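Local coordinates for DegV family protein (Streptococcus agalactiae, PDB 3LUP) that binds a long-chain fatty acid, with elaidic acid held in its pocket, and may play a role in lipid transport or fatty acid metabolism, at residues A[7-12]-A[77-82]; A[202-207]-A[214-219]; A[245-250]-A[254-259]; A[105-110]-A[115-120]. One frame throughout, in Å; residues are numbered along the deposited sequence.

Interaction 1 of 4, residues A[7-12]-A[77-82]; sequences ALITDT and CQLEKE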
loop_
_atom_site.group_PDB
_atom_site.type_symbol
_atom_site.label_atom_id
_atom_site.label_comp_id
_atom_site.label_asym_id
_atom_site.label_seq_id
_atom_site.Cartn_x
_atom_site.Cartn_y
_atom_site.Cartn_z
ATOM N N ALA A 7 13.482 -1.726 15.342
ATOM C CA ALA A 7 13.269 -2.554 14.173
ATOM C C ALA A 7 12.063 -2.048 13.406
ATOM O O ALA A 7 11.097 -1.525 13.998
ATOM C CB ALA A 7 13.076 -3.976 14.563
ATOM N N LEU A 8 12.119 -2.202 12.089
ATOM C CA LEU A 8 10.969 -1.895 11.270
ATOM C C LEU A 8 10.391 -3.097 10.556
ATOM O O LEU A 8 11.083 -3.787 9.798
ATOM C CB LEU A 8 11.249 -0.741 10.297
ATOM C CG LEU A 8 10.660 0.515 10.934
ATOM C CD1 LEU A 8 11.750 1.322 11.607
ATOM C CD2 LEU A 8 9.864 1.348 9.950
ATOM N N ILE A 9 9.111 -3.352 10.820
ATOM C CA ILE A 9 8.433 -4.456 10.153
ATOM C C ILE A 9 7.304 -3.972 9.240
ATOM O O ILE A 9 6.506 -3.074 9.590
ATOM C CB ILE A 9 7.932 -5.554 11.134
ATOM C CG1 ILE A 9 9.088 -6.141 11.934
ATOM C CG2 ILE A 9 7.322 -6.710 10.383
ATOM C CD1 ILE A 9 9.435 -5.387 13.177
ATOM N N THR A 10 7.277 -4.584 8.059
ATOM C CA THR A 10 6.291 -4.293 7.049
ATOM C C THR A 10 5.980 -5.563 6.279
ATOM O O THR A 10 6.480 -6.620 6.622
ATOM C CB THR A 10 6.771 -3.171 6.099
ATOM O OG1 THR A 10 5.713 -2.856 5.178
ATOM C CG2 THR A 10 8.020 -3.589 5.339
ATOM N N ASP A 11 5.146 -5.459 5.254
ATOM C CA ASP A 11 4.818 -6.610 4.442
ATOM C C ASP A 11 5.136 -6.284 2.998
ATOM O O ASP A 11 5.470 -5.156 2.679
ATOM C CB ASP A 11 3.355 -7.024 4.637
ATOM C CG ASP A 11 2.388 -5.855 4.475
ATOM O OD1 ASP A 11 2.385 -5.219 3.380
ATOM O OD2 ASP A 11 1.638 -5.576 5.452
ATOM N N THR A 12 5.055 -7.280 2.130
ATOM C CA THR A 12 5.464 -7.118 0.742
ATOM C C THR A 12 4.511 -6.249 -0.099
ATOM O O THR A 12 4.814 -5.963 -1.259
ATOM C CB THR A 12 5.674 -8.466 0.053
ATOM O OG1 THR A 12 4.437 -9.175 0.047
ATOM C CG2 THR A 12 6.720 -9.284 0.784
ATOM N N CYS A 77 10.171 -12.349 18.584
ATOM C CA CYS A 77 11.018 -13.047 19.538
ATOM C C CYS A 77 12.490 -12.955 19.120
ATOM O O CYS A 77 13.350 -12.616 19.935
ATOM C CB CYS A 77 10.557 -14.499 19.671
ATOM S SG CYS A 77 11.610 -15.519 20.707
ATOM N N GLN A 78 12.760 -13.233 17.842
ATOM C CA GLN A 78 14.104 -13.114 17.249
ATOM C C GLN A 78 14.724 -11.711 17.409
ATOM O O GLN A 78 15.912 -11.575 17.715
ATOM C CB GLN A 78 14.073 -13.540 15.768
ATOM C CG GLN A 78 15.432 -13.883 15.165
ATOM C CD GLN A 78 16.230 -14.913 15.998
ATOM O OE1 GLN A 78 15.664 -15.861 16.550
ATOM N NE2 GLN A 78 17.555 -14.728 16.074
ATOM N N LEU A 79 13.918 -10.677 17.211
ATOM C CA LEU A 79 14.382 -9.301 17.371
ATOM C C LEU A 79 14.768 -9.002 18.824
ATOM O O LEU A 79 15.804 -8.381 19.084
ATOM C CB LEU A 79 13.325 -8.310 16.853
ATOM C CG LEU A 79 13.052 -8.351 15.339
ATOM C CD1 LEU A 79 11.713 -7.747 14.983
ATOM C CD2 LEU A 79 14.143 -7.664 14.576
ATOM N N GLU A 80 13.940 -9.473 19.758
ATOM C CA GLU A 80 14.195 -9.332 21.190
ATOM C C GLU A 80 15.553 -9.894 21.583
ATOM O O GLU A 80 16.285 -9.254 22.335
ATOM C CB GLU A 80 13.087 -10.013 21.990
ATOM C CG GLU A 80 13.189 -9.935 23.517
ATOM C CD GLU A 80 11.972 -10.579 24.205
ATOM O OE1 GLU A 80 10.810 -10.307 23.786
ATOM O OE2 GLU A 80 12.169 -11.366 25.162
ATOM N N LYS A 81 15.886 -11.084 21.081
ATOM C CA LYS A 81 17.190 -11.686 21.377
ATOM C C LYS A 81 18.327 -11.195 20.468
ATOM O O LYS A 81 19.497 -11.382 20.766
ATOM C CB LYS A 81 17.120 -13.215 21.469
ATOM C CG LYS A 81 16.441 -13.929 20.331
ATOM C CD LYS A 81 15.987 -15.319 20.789
ATOM C CE LYS A 81 15.915 -16.284 19.613
ATOM N NZ LYS A 81 15.109 -17.515 19.898
ATOM N N GLU A 82 17.975 -10.533 19.379
ATOM C CA GLU A 82 18.981 -9.898 18.555
ATOM C C GLU A 82 19.373 -8.534 19.167
ATOM O O GLU A 82 20.243 -7.830 18.629
ATOM C CB GLU A 82 18.481 -9.788 17.107
ATOM C CG GLU A 82 19.425 -10.425 16.116
ATOM C CD GLU A 82 18.743 -10.981 14.866
ATOM O OE1 GLU A 82 17.932 -10.259 14.224
ATOM O OE2 GLU A 82 19.050 -12.150 14.512
#

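Interaction 2 of 4, residues A[202-207]-A[214-219]; sequences VVYEKV and LKRLAE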
loop_
_atom_site.group_PDB
_atom_site.type_symbol
_atom_site.label_atom_id
_atom_site.label_comp_id
_atom_site.label_asym_id
_atom_site.label_seq_id
_atom_site.Cartn_x
_atom_site.Cartn_y
_atom_site.Cartn_z
ATOM N N VAL A 202 -13.409 3.367 -1.194
ATOM C CA VAL A 202 -14.763 3.831 -1.504
ATOM C C VAL A 202 -14.699 4.609 -2.815
ATOM O O VAL A 202 -13.604 4.947 -3.291
ATOM C CB VAL A 202 -15.415 4.712 -0.356
ATOM C CG1 VAL A 202 -15.340 4.017 0.973
ATOM C CG2 VAL A 202 -14.786 6.086 -0.260
ATOM N N VAL A 203 -15.863 4.880 -3.408
ATOM C CA VAL A 203 -15.905 5.675 -4.621
ATOM C C VAL A 203 -15.785 7.140 -4.244
ATOM O O VAL A 203 -16.593 7.676 -3.490
ATOM C CB VAL A 203 -17.190 5.433 -5.451
ATOM C CG1 VAL A 203 -17.127 6.189 -6.774
ATOM C CG2 VAL A 203 -17.398 3.939 -5.694
ATOM N N TYR A 204 -14.751 7.784 -4.761
ATOM C CA TYR A 204 -14.619 9.215 -4.591
ATOM C C TYR A 204 -15.594 9.944 -5.519
ATOM O O TYR A 204 -16.404 10.740 -5.058
ATOM C CB TYR A 204 -13.174 9.644 -4.847
ATOM C CG TYR A 204 -12.921 11.114 -4.630
ATOM C CD1 TYR A 204 -12.890 11.657 -3.343
ATOM C CD2 TYR A 204 -12.700 11.963 -5.716
ATOM C CE1 TYR A 204 -12.652 13.013 -3.140
ATOM C CE2 TYR A 204 -12.457 13.317 -5.527
ATOM C CZ TYR A 204 -12.436 13.835 -4.238
ATOM O OH TYR A 204 -12.202 15.176 -4.065
ATOM N N GLU A 205 -15.537 9.636 -6.817
ATOM C CA GLU A 205 -16.290 10.391 -7.819
ATOM C C GLU A 205 -16.710 9.502 -9.007
ATOM O O GLU A 205 -15.913 8.683 -9.478
ATOM C CB GLU A 205 -15.422 11.566 -8.289
ATOM C CG GLU A 205 -16.157 12.731 -8.930
ATOM C CD GLU A 205 -15.241 13.938 -9.193
ATOM O OE1 GLU A 205 -14.451 14.309 -8.284
ATOM O OE2 GLU A 205 -15.321 14.522 -10.309
ATOM N N LYS A 206 -17.959 9.648 -9.464
ATOM C CA LYS A 206 -18.394 9.048 -10.731
ATOM C C LYS A 206 -17.834 9.904 -11.864
ATOM O O LYS A 206 -18.178 11.079 -11.992
ATOM C CB LYS A 206 -19.927 8.983 -10.839
ATOM C CG LYS A 206 -20.611 7.849 -10.055
ATOM C CD LYS A 206 -22.142 7.857 -10.208
ATOM C CE LYS A 206 -22.645 6.749 -11.135
ATOM N NZ LYS A 206 -24.012 6.984 -11.712
ATOM N N VAL A 207 -16.937 9.334 -12.657
ATOM C CA VAL A 207 -16.414 10.017 -13.839
ATOM C C VAL A 207 -16.779 9.153 -15.032
ATOM O O VAL A 207 -16.649 7.933 -14.982
ATOM C CB VAL A 207 -14.880 10.255 -13.762
ATOM C CG1 VAL A 207 -14.377 10.941 -15.020
ATOM C CG2 VAL A 207 -14.541 11.113 -12.549
ATOM N N LEU A 214 -8.523 10.295 -15.912
ATOM C CA LEU A 214 -7.107 10.559 -15.699
ATOM C C LEU A 214 -6.873 12.031 -15.431
ATOM O O LEU A 214 -6.071 12.375 -14.557
ATOM C CB LEU A 214 -6.260 10.099 -16.890
ATOM C CG LEU A 214 -6.264 8.604 -17.196
ATOM C CD1 LEU A 214 -5.533 8.296 -18.478
ATOM C CD2 LEU A 214 -5.688 7.818 -16.036
ATOM N N LYS A 215 -7.572 12.888 -16.183
ATOM C CA LYS A 215 -7.483 14.334 -16.019
ATOM C C LYS A 215 -7.939 14.716 -14.619
ATOM O O LYS A 215 -7.268 15.491 -13.919
ATOM C CB LYS A 215 -8.333 15.064 -17.060
ATOM C CG LYS A 215 -7.789 15.017 -18.497
ATOM C CD LYS A 215 -8.231 16.229 -19.319
ATOM C CE LYS A 215 -9.656 16.074 -19.855
ATOM N NZ LYS A 215 -10.336 17.401 -19.972
ATOM N N ARG A 216 -9.063 14.137 -14.204
ATOM C CA ARG A 216 -9.561 14.298 -12.846
ATOM C C ARG A 216 -8.554 13.850 -11.758
ATOM O O ARG A 216 -8.428 14.510 -10.737
ATOM C CB ARG A 216 -10.910 13.595 -12.698
ATOM C CG ARG A 216 -11.680 13.977 -11.454
ATOM C CD ARG A 216 -12.360 15.375 -11.533
ATOM N NE ARG A 216 -12.666 15.814 -10.169
ATOM C CZ ARG A 216 -11.864 16.566 -9.413
ATOM N NH1 ARG A 216 -10.708 17.020 -9.892
ATOM N NH2 ARG A 216 -12.219 16.882 -8.173
ATOM N N LEU A 217 -7.828 12.755 -11.978
ATOM C CA LEU A 217 -6.756 12.352 -11.057
ATOM C C LEU A 217 -5.671 13.434 -10.882
ATOM O O LEU A 217 -5.295 13.775 -9.749
ATOM C CB LEU A 217 -6.102 11.042 -11.512
ATOM C CG LEU A 217 -6.815 9.705 -11.285
ATOM C CD1 LEU A 217 -5.997 8.622 -11.937
ATOM C CD2 LEU A 217 -7.050 9.392 -9.793
ATOM N N ALA A 218 -5.180 13.966 -12.004
ATOM C CA ALA A 218 -4.206 15.062 -11.979
ATOM C C ALA A 218 -4.724 16.272 -11.213
ATOM O O ALA A 218 -3.989 16.863 -10.433
ATOM C CB ALA A 218 -3.802 15.459 -13.362
ATOM N N GLU A 219 -5.987 16.634 -11.411
ATOM C CA GLU A 219 -6.567 17.749 -10.661
ATOM C C GLU A 219 -6.620 17.468 -9.161
ATOM O O GLU A 219 -6.374 18.367 -8.343
ATOM C CB GLU A 219 -7.949 18.107 -11.194
ATOM C CG GLU A 219 -7.908 18.861 -12.517
ATOM C CD GLU A 219 -9.225 18.793 -13.277
ATOM O OE1 GLU A 219 -10.274 18.510 -12.646
ATOM O OE2 GLU A 219 -9.215 19.017 -14.513
#

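Interaction 3 of 4, residues A[245-250]-A[254-259]; sequences QLYNLL and GLKDDL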
loop_
_atom_site.group_PDB
_atom_site.type_symbol
_atom_site.label_atom_id
_atom_site.label_comp_id
_atom_site.label_asym_id
_atom_site.label_seq_id
_atom_site.Cartn_x
_atom_site.Cartn_y
_atom_site.Cartn_z
ATOM N N GLN A 245 0.609 9.035 -19.241
ATOM C CA GLN A 245 -0.418 10.045 -19.434
ATOM C C GLN A 245 -0.585 10.887 -18.176
ATOM O O GLN A 245 -0.432 12.106 -18.220
ATOM C CB GLN A 245 -1.741 9.378 -19.815
ATOM C CG GLN A 245 -2.970 10.267 -19.703
ATOM C CD GLN A 245 -2.986 11.407 -20.697
ATOM O OE1 GLN A 245 -2.179 11.466 -21.617
ATOM N NE2 GLN A 245 -3.919 12.322 -20.515
ATOM N N LEU A 246 -0.890 10.234 -17.053
ATOM C CA LEU A 246 -1.070 10.935 -15.792
ATOM C C LEU A 246 0.193 11.691 -15.403
ATOM O O LEU A 246 0.115 12.801 -14.879
ATOM C CB LEU A 246 -1.481 9.970 -14.685
ATOM C CG LEU A 246 -1.735 10.535 -13.278
ATOM C CD1 LEU A 246 -2.649 11.800 -13.215
ATOM C CD2 LEU A 246 -2.259 9.398 -12.382
ATOM N N TYR A 247 1.349 11.089 -15.679
ATOM C CA TYR A 247 2.644 11.720 -15.433
ATOM C C TYR A 247 2.752 13.042 -16.165
ATOM O O TYR A 247 3.189 14.044 -15.585
ATOM C CB TYR A 247 3.783 10.804 -15.879
ATOM C CG TYR A 247 5.167 11.342 -15.600
ATOM C CD1 TYR A 247 5.816 11.063 -14.391
ATOM C CD2 TYR A 247 5.841 12.110 -16.548
ATOM C CE1 TYR A 247 7.086 11.546 -14.133
ATOM C CE2 TYR A 247 7.117 12.588 -16.302
ATOM C CZ TYR A 247 7.730 12.301 -15.096
ATOM O OH TYR A 247 8.987 12.790 -14.858
ATOM N N ASN A 248 2.361 13.029 -17.440
ATOM C CA ASN A 248 2.375 14.232 -18.270
ATOM C C ASN A 248 1.386 15.269 -17.780
ATOM O O ASN A 248 1.735 16.435 -17.685
ATOM C CB ASN A 248 2.141 13.894 -19.740
ATOM C CG ASN A 248 3.254 13.043 -20.324
ATOM O OD1 ASN A 248 4.415 13.141 -19.911
ATOM N ND2 ASN A 248 2.904 12.189 -21.282
ATOM N N LEU A 249 0.171 14.844 -17.437
ATOM C CA LEU A 249 -0.811 15.741 -16.840
ATOM C C LEU A 249 -0.262 16.428 -15.592
ATOM O O LEU A 249 -0.526 17.603 -15.364
ATOM C CB LEU A 249 -2.096 14.992 -16.487
ATOM C CG LEU A 249 -2.964 14.466 -17.634
ATOM C CD1 LEU A 249 -3.981 13.421 -17.117
ATOM C CD2 LEU A 249 -3.645 15.608 -18.408
ATOM N N LEU A 250 0.506 15.691 -14.790
ATOM C CA LEU A 250 1.129 16.224 -13.585
ATOM C C LEU A 250 2.412 16.996 -13.882
ATOM O O LEU A 250 2.780 17.907 -13.141
ATOM C CB LEU A 250 1.401 15.097 -12.599
ATOM C CG LEU A 250 0.144 14.524 -11.946
ATOM C CD1 LEU A 250 0.543 13.453 -10.969
ATOM C CD2 LEU A 250 -0.644 15.614 -11.235
ATOM N N GLY A 254 3.006 21.286 -13.106
ATOM C CA GLY A 254 4.141 21.758 -12.308
ATOM C C GLY A 254 4.671 20.811 -11.234
ATOM O O GLY A 254 5.506 21.212 -10.425
ATOM N N LEU A 255 4.208 19.556 -11.228
ATOM C CA LEU A 255 4.478 18.614 -10.124
ATOM C C LEU A 255 5.468 17.492 -10.443
ATOM O O LEU A 255 5.558 16.520 -9.695
ATOM C CB LEU A 255 3.164 18.021 -9.579
ATOM C CG LEU A 255 2.101 19.002 -9.061
ATOM C CD1 LEU A 255 0.753 18.335 -8.999
ATOM C CD2 LEU A 255 2.470 19.570 -7.698
ATOM N N LYS A 256 6.214 17.645 -11.535
ATOM C CA LYS A 256 7.199 16.670 -12.025
ATOM C C LYS A 256 8.262 16.264 -10.992
ATOM O O LYS A 256 8.796 15.157 -11.042
ATOM C CB LYS A 256 7.894 17.270 -13.261
ATOM C CG LYS A 256 8.798 16.339 -14.064
ATOM C CD LYS A 256 9.943 17.102 -14.734
ATOM C CE LYS A 256 9.536 17.727 -16.077
ATOM N NZ LYS A 256 10.624 18.535 -16.688
ATOM N N ASP A 257 8.562 17.153 -10.051
ATOM C CA ASP A 257 9.798 17.033 -9.263
ATOM C C ASP A 257 9.857 15.886 -8.270
ATOM O O ASP A 257 10.873 15.212 -8.177
ATOM C CB ASP A 257 10.157 18.365 -8.609
ATOM C CG ASP A 257 10.679 19.368 -9.619
ATOM O OD1 ASP A 257 11.616 19.011 -10.379
ATOM O OD2 ASP A 257 10.144 20.503 -9.668
ATOM N N ASP A 258 8.776 15.673 -7.533
ATOM C CA ASP A 258 8.676 14.524 -6.629
ATOM C C ASP A 258 7.674 13.514 -7.199
ATOM O O ASP A 258 6.722 13.107 -6.530
ATOM C CB ASP A 258 8.264 14.979 -5.223
ATOM C CG ASP A 258 9.197 16.036 -4.649
ATOM O OD1 ASP A 258 10.364 15.708 -4.325
ATOM O OD2 ASP A 258 8.757 17.193 -4.506
ATOM N N LEU A 259 7.915 13.113 -8.442
ATOM C CA LEU A 259 6.997 12.255 -9.180
ATOM C C LEU A 259 7.742 11.041 -9.737
ATOM O O LEU A 259 8.717 11.182 -10.485
ATOM C CB LEU A 259 6.347 13.065 -10.297
ATOM C CG LEU A 259 5.064 12.624 -10.973
ATOM C CD1 LEU A 259 3.954 12.420 -9.964
ATOM C CD2 LEU A 259 4.678 13.693 -11.964
#

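Interaction 4 of 4, residues A[105-110]-A[115-120]; sequences FLIEEH and IAFPDT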
loop_
_atom_site.group_PDB
_atom_site.type_symbol
_atom_site.label_atom_id
_atom_site.label_comp_id
_atom_site.label_asym_id
_atom_site.label_seq_id
_atom_site.Cartn_x
_atom_site.Cartn_y
_atom_site.Cartn_z
ATOM N N PHE A 105 -3.000 -8.344 19.487
ATOM C CA PHE A 105 -2.790 -9.045 20.749
ATOM C C PHE A 105 -1.302 -9.301 20.973
ATOM O O PHE A 105 -0.851 -9.393 22.109
ATOM C CB PHE A 105 -3.603 -10.344 20.808
ATOM C CG PHE A 105 -2.994 -11.487 20.038
ATOM C CD1 PHE A 105 -3.021 -11.502 18.641
ATOM C CD2 PHE A 105 -2.398 -12.555 20.710
ATOM C CE1 PHE A 105 -2.456 -12.560 17.925
ATOM C CE2 PHE A 105 -1.835 -13.622 20.007
ATOM C CZ PHE A 105 -1.867 -13.626 18.612
ATOM N N LEU A 106 -0.543 -9.378 19.886
ATOM C CA LEU A 106 0.883 -9.669 19.961
ATOM C C LEU A 106 1.704 -8.656 20.759
ATOM O O LEU A 106 2.750 -9.002 21.309
ATOM C CB LEU A 106 1.479 -9.891 18.564
ATOM C CG LEU A 106 1.181 -11.233 17.865
ATOM C CD1 LEU A 106 2.016 -11.390 16.597
ATOM C CD2 LEU A 106 1.427 -12.428 18.788
ATOM N N ILE A 107 1.230 -7.414 20.837
ATOM C CA ILE A 107 1.895 -6.394 21.661
ATOM C C ILE A 107 1.969 -6.796 23.145
ATOM O O ILE A 107 3.001 -6.587 23.796
ATOM C CB ILE A 107 1.249 -5.000 21.484
ATOM C CG1 ILE A 107 1.363 -4.561 20.010
ATOM C CG2 ILE A 107 1.861 -3.965 22.471
ATOM C CD1 ILE A 107 0.344 -3.503 19.570
ATOM N N GLU A 108 0.894 -7.390 23.663
ATOM C CA GLU A 108 0.871 -7.905 25.040
ATOM C C GLU A 108 1.699 -9.178 25.257
ATOM O O GLU A 108 2.087 -9.474 26.391
ATOM C CB GLU A 108 -0.571 -8.143 25.488
ATOM C CG GLU A 108 -1.209 -6.939 26.169
ATOM C CD GLU A 108 -0.927 -5.635 25.436
ATOM O OE1 GLU A 108 -1.461 -5.437 24.312
ATOM O OE2 GLU A 108 -0.159 -4.814 25.992
ATOM N N GLU A 109 1.961 -9.913 24.171
ATOM C CA GLU A 109 2.686 -11.198 24.215
ATOM C C GLU A 109 4.213 -11.042 24.181
ATOM O O GLU A 109 4.938 -12.012 24.412
ATOM C CB GLU A 109 2.259 -12.126 23.064
ATOM C CG GLU A 109 0.754 -12.322 22.894
ATOM C CD GLU A 109 0.135 -13.248 23.928
ATOM O OE1 GLU A 109 0.879 -14.040 24.545
ATOM O OE2 GLU A 109 -1.105 -13.190 24.111
ATOM N N HIS A 110 4.684 -9.830 23.873
ATOM C CA HIS A 110 6.117 -9.508 23.880
ATOM C C HIS A 110 6.401 -8.283 24.744
ATOM O O HIS A 110 6.747 -7.212 24.226
ATOM C CB HIS A 110 6.621 -9.302 22.457
ATOM C CG HIS A 110 6.533 -10.533 21.621
ATOM N ND1 HIS A 110 7.597 -11.391 21.445
ATOM C CD2 HIS A 110 5.496 -11.072 20.940
ATOM C CE1 HIS A 110 7.225 -12.395 20.673
ATOM N NE2 HIS A 110 5.953 -12.229 20.359
ATOM N N ILE A 115 6.466 -1.665 21.344
ATOM C CA ILE A 115 5.951 -2.013 20.019
ATOM C C ILE A 115 4.770 -1.142 19.645
ATOM O O ILE A 115 3.828 -0.997 20.423
ATOM C CB ILE A 115 5.489 -3.485 19.977
ATOM C CG1 ILE A 115 6.622 -4.413 20.404
ATOM C CG2 ILE A 115 4.999 -3.859 18.591
ATOM C CD1 ILE A 115 6.157 -5.803 20.800
ATOM N N ALA A 116 4.811 -0.572 18.446
ATOM C CA ALA A 116 3.656 0.156 17.930
ATOM C C ALA A 116 3.299 -0.330 16.535
ATOM O O ALA A 116 4.153 -0.354 15.634
ATOM C CB ALA A 116 3.900 1.651 17.945
ATOM N N PHE A 117 2.041 -0.750 16.382
ATOM C CA PHE A 117 1.491 -1.154 15.096
ATOM C C PHE A 117 0.371 -0.194 14.677
ATOM O O PHE A 117 -0.791 -0.597 14.621
ATOM C CB PHE A 117 0.909 -2.572 15.155
ATOM C CG PHE A 117 1.924 -3.676 15.374
ATOM C CD1 PHE A 117 3.212 -3.601 14.850
ATOM C CD2 PHE A 117 1.562 -4.824 16.089
ATOM C CE1 PHE A 117 4.130 -4.633 15.068
ATOM C CE2 PHE A 117 2.469 -5.861 16.305
ATOM C CZ PHE A 117 3.749 -5.768 15.796
ATOM N N PRO A 118 0.710 1.077 14.360
ATOM C CA PRO A 118 -0.371 2.010 13.953
ATOM C C PRO A 118 -0.998 1.604 12.613
ATOM O O PRO A 118 -0.322 1.020 11.742
ATOM C CB PRO A 118 0.351 3.352 13.822
ATOM C CG PRO A 118 1.788 2.968 13.475
ATOM C CD PRO A 118 2.060 1.656 14.171
ATOM N N ASP A 119 -2.288 1.883 12.459
ATOM C CA ASP A 119 -2.965 1.540 11.224
ATOM C C ASP A 119 -2.506 2.511 10.146
ATOM O O ASP A 119 -2.719 3.725 10.244
ATOM C CB ASP A 119 -4.485 1.577 11.409
ATOM C CG ASP A 119 -5.253 1.275 10.116
ATOM O OD1 ASP A 119 -4.673 0.719 9.146
ATOM O OD2 ASP A 119 -6.462 1.598 10.085
ATOM N N THR A 120 -1.871 1.973 9.115
ATOM C CA THR A 120 -1.303 2.818 8.077
ATOM C C THR A 120 -2.374 3.346 7.159
ATOM O O THR A 120 -2.178 4.377 6.543
ATOM C CB THR A 120 -0.240 2.100 7.243
ATOM O OG1 THR A 120 -0.854 1.039 6.492
ATOM C CG2 THR A 120 0.852 1.546 8.146
#

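Interaction 1 of 4, residues A[7-12]-A[77-82]
Leu79 of the helix 69-81 sets its two methyls on a pair of side chains from the strand 6-11, Ala7 and Ile9. One branch, CD2, lies on the single methyl of Ala7, with Leu79 CD2 3.8 Å from Ala7 CB. The other meets Ile9 tip to tip, Leu79 CD1 standing 3.7 Å from Ile9 CD1, and it also reaches back to Ala7 CB at 4.0 Å. The ethyl arm of Ile9 is placed for this by its first torsion, which sets CG1 anti to the carbonyl carbon (chi1 -59°). All three residues are buried, and Tyr27 of strand 26-29 packs on Leu79 as well. The looser side lies at Lys81 and Glu82, which are exposed, and at Gln78, which is partly so; there Gln78 NE2 makes a weak hydrogen bond to Glu82 OE2 at 3.4 Å. Residues Ala7 and Ile9, both bonded through their backbones to strand 86-89, alternate along the strand with Leu8, which points to the opposite face of the sheet and packs on helix 124-138. With methyl groups alone meeting across it, the contact is purely apolar: burial favours it, but such packing does not fix a direction as a hydrogen bond would.

Interaction 2 of 4, residues A[202-207]-A[214-219]
Glu205 and Arg216 stand nearly perpendicular, the carboxylate coming in at the edge of the guanidinium with the two planes turned 46° apart. The glutamate runs out extended from the strand end, whereas the arginine chain leaves the helix with CG anti to its own N, and a bend at the second torsion (chi2 76°) brings NE round to the acid. Arg216 NE stands 3.0 Å from Glu205 OE2, which it meets on the syn side, and it shares itself with Glu205 OE1 through a weaker bond, also 3.0 Å. A long, weak contact from Arg216 NH2 to Glu205 OE1 at 3.4 Å adds to the salt bridge. On the helix side Arg216 NH1 pairs weakly with Glu219 OE1 at 3.2 Å, so one guanidinium bridges two acids, and the pair of partners probably limits its rotation. Arg216 NH2 also comes to the edge of the Tyr204 ring, near its plane, and Val207 CG2 packs crosswise on the aliphatic Arg216 CG at 4.2 Å. Tyr204 and Glu205 form a classic beta bulge opposite Val192 on strand 192-195. Strand 201-205 is outermost in the mixed sheet, and helix 210-224 packs against it, Tyr204 touching Ile220; Leu217 and Ala218 turn to helix 240-252.

Interaction 3 of 4, residues A[245-250]-A[254-259]
Leu255 N gives a backbone hydrogen bond of 2.9 Å to Leu250 O, and this closes the Schellman motif in which Gly254, at positive phi (98°), ends the helix 240-252. Glycine suits that position, since a CB there would be jammed against the preceding carbonyl oxygen. Beyond the turn the chain folds back beside the helix, and its apolar side chains meet those of Leu250 and Tyr247. Leu259 reaches both helix residues: its CD2 lies 3.6 Å from Leu250 CB, its other methyl CD1 is 3.7 Å from Leu250 CD1, and the two leucines are set crosswise. The same CD2 of Leu259 reaches Tyr247 CD1 at 3.8 Å. With CG anti to the backbone N (chi1 -177°), the tyrosine swings out along the helix flank, bringing the ring within range of the returning loop. At its far end Tyr247 OH touches the methylene Lys256 CG at 3.6 Å, while the ammonium end of the lysine leads away from the helix. Leu255 CD1 packs on Leu250 CD2 at 3.8 Å. This is the alpha-to-beta junction that leads into the edge strand 259-263 of the mixed sheet. Leu259 leans on Ile232 and Ile234 of the parallel neighbour 230-236, Tyr247 touches Ile234, and Leu250 and Leu255 both pack on Val221 of helix 210-224.

Interaction 4 of 4, residues A[105-110]-A[115-120]
Ile107 has its CG1 anti to the carbonyl carbon (chi1 -61°) and its ethyl arm extended beyond it (chi2 158°), which carries CD1 over to Phe117; a similar first torsion (chi1 -67°) sets the Phe117 ring beside Ile107. The isoleucine and the ring run alongside each other, pointing opposite ways, and Phe117 CD2 is 3.9 Å from Ile107 CD1 and lies as close to Ile107 CG1. Nearer the start of the strand, Ile107 CG1 rests 4.0 Å from the branch methyl Ile115 CG2. That methyl also covers one face of the Phe117 ring, 3.6 Å above its plane and offset toward the rim, so that Ile115 packs on the ring of the loop residue just after the strand. Ile115 sends its other arm to the helix end, where CD1 comes 3.9 Å from His110 CB. His110 NE2 is held by Asp73, which links this end of the contact to helix 69-81, and Phe117 O accepts a hydrogen bond from Trp100. The contact joins the short, weakly bonded helix 106-109 to strand 114-116, an outermost strand of the four-stranded parallel sheet, and so belongs to the beta-alpha-beta crossover from strand 86-89 in the N-terminal part of the DegV fold.

In the fold
The four contacts fall into two groups on opposite sides of the chain's centre. Interactions 1 and 4 both pack helix on the parallel sheet and touch each other where Cys77 meets His110; their chemistry is apolar, with interaction 1 fully buried and interaction 4 partly so. Interactions 2 and 3 serve the mixed sheet at its two outermost strands, 201-205 and 259-263, and meet through helices 210-224 and 240-252, Leu214 and Ala218 packing on Gln245, Leu246 and Leu249. Interaction 2, partly buried, relies on charge; interaction 3, at the surface, combines a backbone turn with leucine packing. The centres of interactions 1 and 2 lie 38 Å apart.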